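Local coordinates for protein transcriptional regulator, TetR family (Legionella pneumophila subsp. pneumophila str. Philadelphia 1, PDB 3ON4) that probably binds DNA through an N-terminal helix-turn-helix and regulates transcription as a TetR-family regulator, at residues W64-I69 / K128-L133. Sequence-based numbering, arbitrary orientation.
Sequences WHTDKI and KKFFEL
F130 packs the CD1-CE1 side of its ring against H65, T66 and I69. CE1 of F130 lies 3.6 Å from CD2 of H65, near the imidazole plane and at its edge. With ring planes inclined by 38° and centroids 5.7 Å apart, the pair is oblique. A chi1 of 174° swings the F130 ring away from its own backbone N and across to the neighbouring helix. I69 adds an apolar contact at the edge of the phenyl ring, CG1 to F130 CE1 at 4.0 Å. T66 OG1 approaches F130 CD1 at the same edge, near the ring plane, at 3.6 Å; this hydroxyl is hydrogen-bonded within its own helix to the carbonyl O of I62. Segment axes 10.0 Å apart and nearly parallel (10°) describe side-by-side packing of helices 54-77 and 121-144 in the all-helical TetR fold, where the former follows the predicted helix-turn-helix and the latter belongs to the C-terminal domain. H65 is also tied to the N-terminal helix 11-26, its ND1 hydrogen-bonded to E20. T66 turns its methyl CG2 to L133, whose CD1 lies 4.1 Å away, the two side chains pointing opposite ways as they pass.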
loop_
_atom_site.group_PDB
_atom_site.type_symbol
_atom_site.label_atom_id
_atom_site.label_comp_id
_atom_site.label_asym_id
_atom_site.label_seq_id
_atom_site.Cartn_x
_atom_site.Cartn_y
_atom_site.Cartn_z
ATOM N N TRP A 64 -1.955 18.644 -7.981
ATOM C CA TRP A 64 -1.960 18.508 -9.428
ATOM C C TRP A 64 -2.494 17.142 -9.888
ATOM O O TRP A 64 -3.372 17.047 -10.778
ATOM C CB TRP A 64 -0.532 18.663 -9.910
ATOM C CG TRP A 64 -0.326 18.580 -11.363
ATOM C CD1 TRP A 64 -1.015 19.247 -12.337
ATOM C CD2 TRP A 64 0.691 17.825 -12.028
ATOM N NE1 TRP A 64 -0.506 18.925 -13.578
ATOM C CE2 TRP A 64 0.552 18.064 -13.412
ATOM C CE3 TRP A 64 1.705 16.953 -11.585
ATOM C CZ2 TRP A 64 1.391 17.462 -14.364
ATOM C CZ3 TRP A 64 2.528 16.360 -12.526
ATOM C CH2 TRP A 64 2.371 16.619 -13.897
ATOM N N HIS A 65 -1.981 16.084 -9.260
ATOM C CA HIS A 65 -2.374 14.728 -9.615
ATOM C C HIS A 65 -3.861 14.516 -9.373
ATOM O O HIS A 65 -4.529 13.890 -10.193
ATOM C CB HIS A 65 -1.584 13.712 -8.782
ATOM C CG HIS A 65 -1.800 12.279 -9.178
ATOM N ND1 HIS A 65 -1.104 11.679 -10.201
ATOM C CD2 HIS A 65 -2.563 11.304 -8.624
ATOM C CE1 HIS A 65 -1.461 10.407 -10.291
ATOM N NE2 HIS A 65 -2.338 10.151 -9.338
ATOM N N THR A 66 -4.365 15.004 -8.241
ATOM C CA THR A 66 -5.798 14.896 -7.925
ATOM C C THR A 66 -6.669 15.620 -8.963
ATOM O O THR A 66 -7.710 15.101 -9.383
ATOM C CB THR A 66 -6.117 15.423 -6.521
ATOM O OG1 THR A 66 -5.314 14.720 -5.549
ATOM C CG2 THR A 66 -7.620 15.232 -6.192
ATOM N N ASP A 67 -6.235 16.804 -9.383
ATOM C CA ASP A 67 -6.930 17.544 -10.417
ATOM C C ASP A 67 -6.978 16.773 -11.739
ATOM O O ASP A 67 -7.993 16.788 -12.427
ATOM C CB ASP A 67 -6.259 18.900 -10.653
ATOM C CG ASP A 67 -6.577 19.918 -9.568
ATOM O OD1 ASP A 67 -7.494 19.690 -8.742
ATOM O OD2 ASP A 67 -5.907 20.974 -9.561
ATOM N N LYS A 68 -5.869 16.141 -12.100
ATOM C CA LYS A 68 -5.794 15.325 -13.304
ATOM C C LYS A 68 -6.734 14.126 -13.238
ATOM O O LYS A 68 -7.475 13.870 -14.195
ATOM C CB LYS A 68 -4.380 14.825 -13.565
ATOM C CG LYS A 68 -3.421 15.927 -14.022
ATOM C CD LYS A 68 -2.154 15.357 -14.633
ATOM C CE LYS A 68 -1.214 14.754 -13.596
ATOM N NZ LYS A 68 0.026 14.234 -14.263
ATOM N N ILE A 69 -6.717 13.422 -12.106
ATOM C CA ILE A 69 -7.613 12.283 -11.905
ATOM C C ILE A 69 -9.083 12.711 -11.899
ATOM O O ILE A 69 -9.933 12.011 -12.465
ATOM C CB ILE A 69 -7.315 11.545 -10.594
ATOM C CG1 ILE A 69 -5.918 10.933 -10.634
ATOM C CG2 ILE A 69 -8.302 10.423 -10.391
ATOM C CD1 ILE A 69 -5.810 9.726 -11.544
ATOM N N LYS A 128 -5.509 12.640 1.858
ATOM C CA LYS A 128 -6.877 12.280 2.247
ATOM C C LYS A 128 -7.900 12.802 1.232
ATOM O O LYS A 128 -8.882 12.112 0.919
ATOM C CB LYS A 128 -7.199 12.770 3.668
ATOM C CG LYS A 128 -6.484 11.950 4.715
ATOM C CD LYS A 128 -6.961 12.219 6.134
ATOM C CE LYS A 128 -6.320 13.446 6.729
ATOM N NZ LYS A 128 -6.967 13.839 8.026
ATOM N N LYS A 129 -7.654 14.005 0.718
ATOM C CA LYS A 129 -8.514 14.612 -0.291
ATOM C C LYS A 129 -8.587 13.778 -1.559
ATOM O O LYS A 129 -9.660 13.630 -2.143
ATOM C CB LYS A 129 -8.040 16.019 -0.647
ATOM C CG LYS A 129 -8.459 17.089 0.299
ATOM C CD LYS A 129 -8.191 18.461 -0.317
ATOM C CE LYS A 129 -9.247 18.833 -1.365
ATOM N NZ LYS A 129 -9.036 20.192 -1.969
ATOM N N PHE A 130 -7.454 13.207 -1.961
ATOM C CA PHE A 130 -7.365 12.302 -3.124
ATOM C C PHE A 130 -8.281 11.089 -2.964
ATOM O O PHE A 130 -9.106 10.795 -3.845
ATOM C CB PHE A 130 -5.913 11.861 -3.338
ATOM C CG PHE A 130 -5.709 10.814 -4.419
ATOM C CD1 PHE A 130 -5.594 11.176 -5.745
ATOM C CD2 PHE A 130 -5.634 9.463 -4.100
ATOM C CE1 PHE A 130 -5.389 10.229 -6.737
ATOM C CE2 PHE A 130 -5.446 8.496 -5.097
ATOM C CZ PHE A 130 -5.305 8.886 -6.416
ATOM N N PHE A 131 -8.165 10.400 -1.831
ATOM C CA PHE A 131 -9.016 9.238 -1.595
ATOM C C PHE A 131 -10.498 9.590 -1.445
ATOM O O PHE A 131 -11.356 8.877 -1.963
ATOM C CB PHE A 131 -8.483 8.403 -0.433
ATOM C CG PHE A 131 -7.246 7.633 -0.818
ATOM C CD1 PHE A 131 -7.333 6.612 -1.751
ATOM C CD2 PHE A 131 -5.993 7.993 -0.335
ATOM C CE1 PHE A 131 -6.198 5.934 -2.168
ATOM C CE2 PHE A 131 -4.866 7.311 -0.741
ATOM C CZ PHE A 131 -4.964 6.288 -1.660
ATOM N N GLU A 132 -10.782 10.687 -0.751
ATOM C CA GLU A 132 -12.155 11.162 -0.598
ATOM C C GLU A 132 -12.791 11.414 -1.968
ATOM O O GLU A 132 -13.937 11.053 -2.176
ATOM C CB GLU A 132 -12.189 12.430 0.284
ATOM C CG GLU A 132 -11.967 12.067 1.752
ATOM C CD GLU A 132 -11.567 13.237 2.634
ATOM O OE1 GLU A 132 -11.674 14.408 2.187
ATOM O OE2 GLU A 132 -11.140 12.958 3.792
ATOM N N LEU A 133 -12.038 11.988 -2.902
ATOM C CA LEU A 133 -12.543 12.240 -4.249
ATOM C C LEU A 133 -12.847 10.939 -4.996
ATOM O O LEU A 133 -13.895 10.813 -5.616
ATOM C CB LEU A 133 -11.545 13.054 -5.051
ATOM C CG LEU A 133 -12.040 13.518 -6.423
ATOM C CD1 LEU A 133 -11.638 14.979 -6.681
ATOM C CD2 LEU A 133 -11.504 12.590 -7.477
#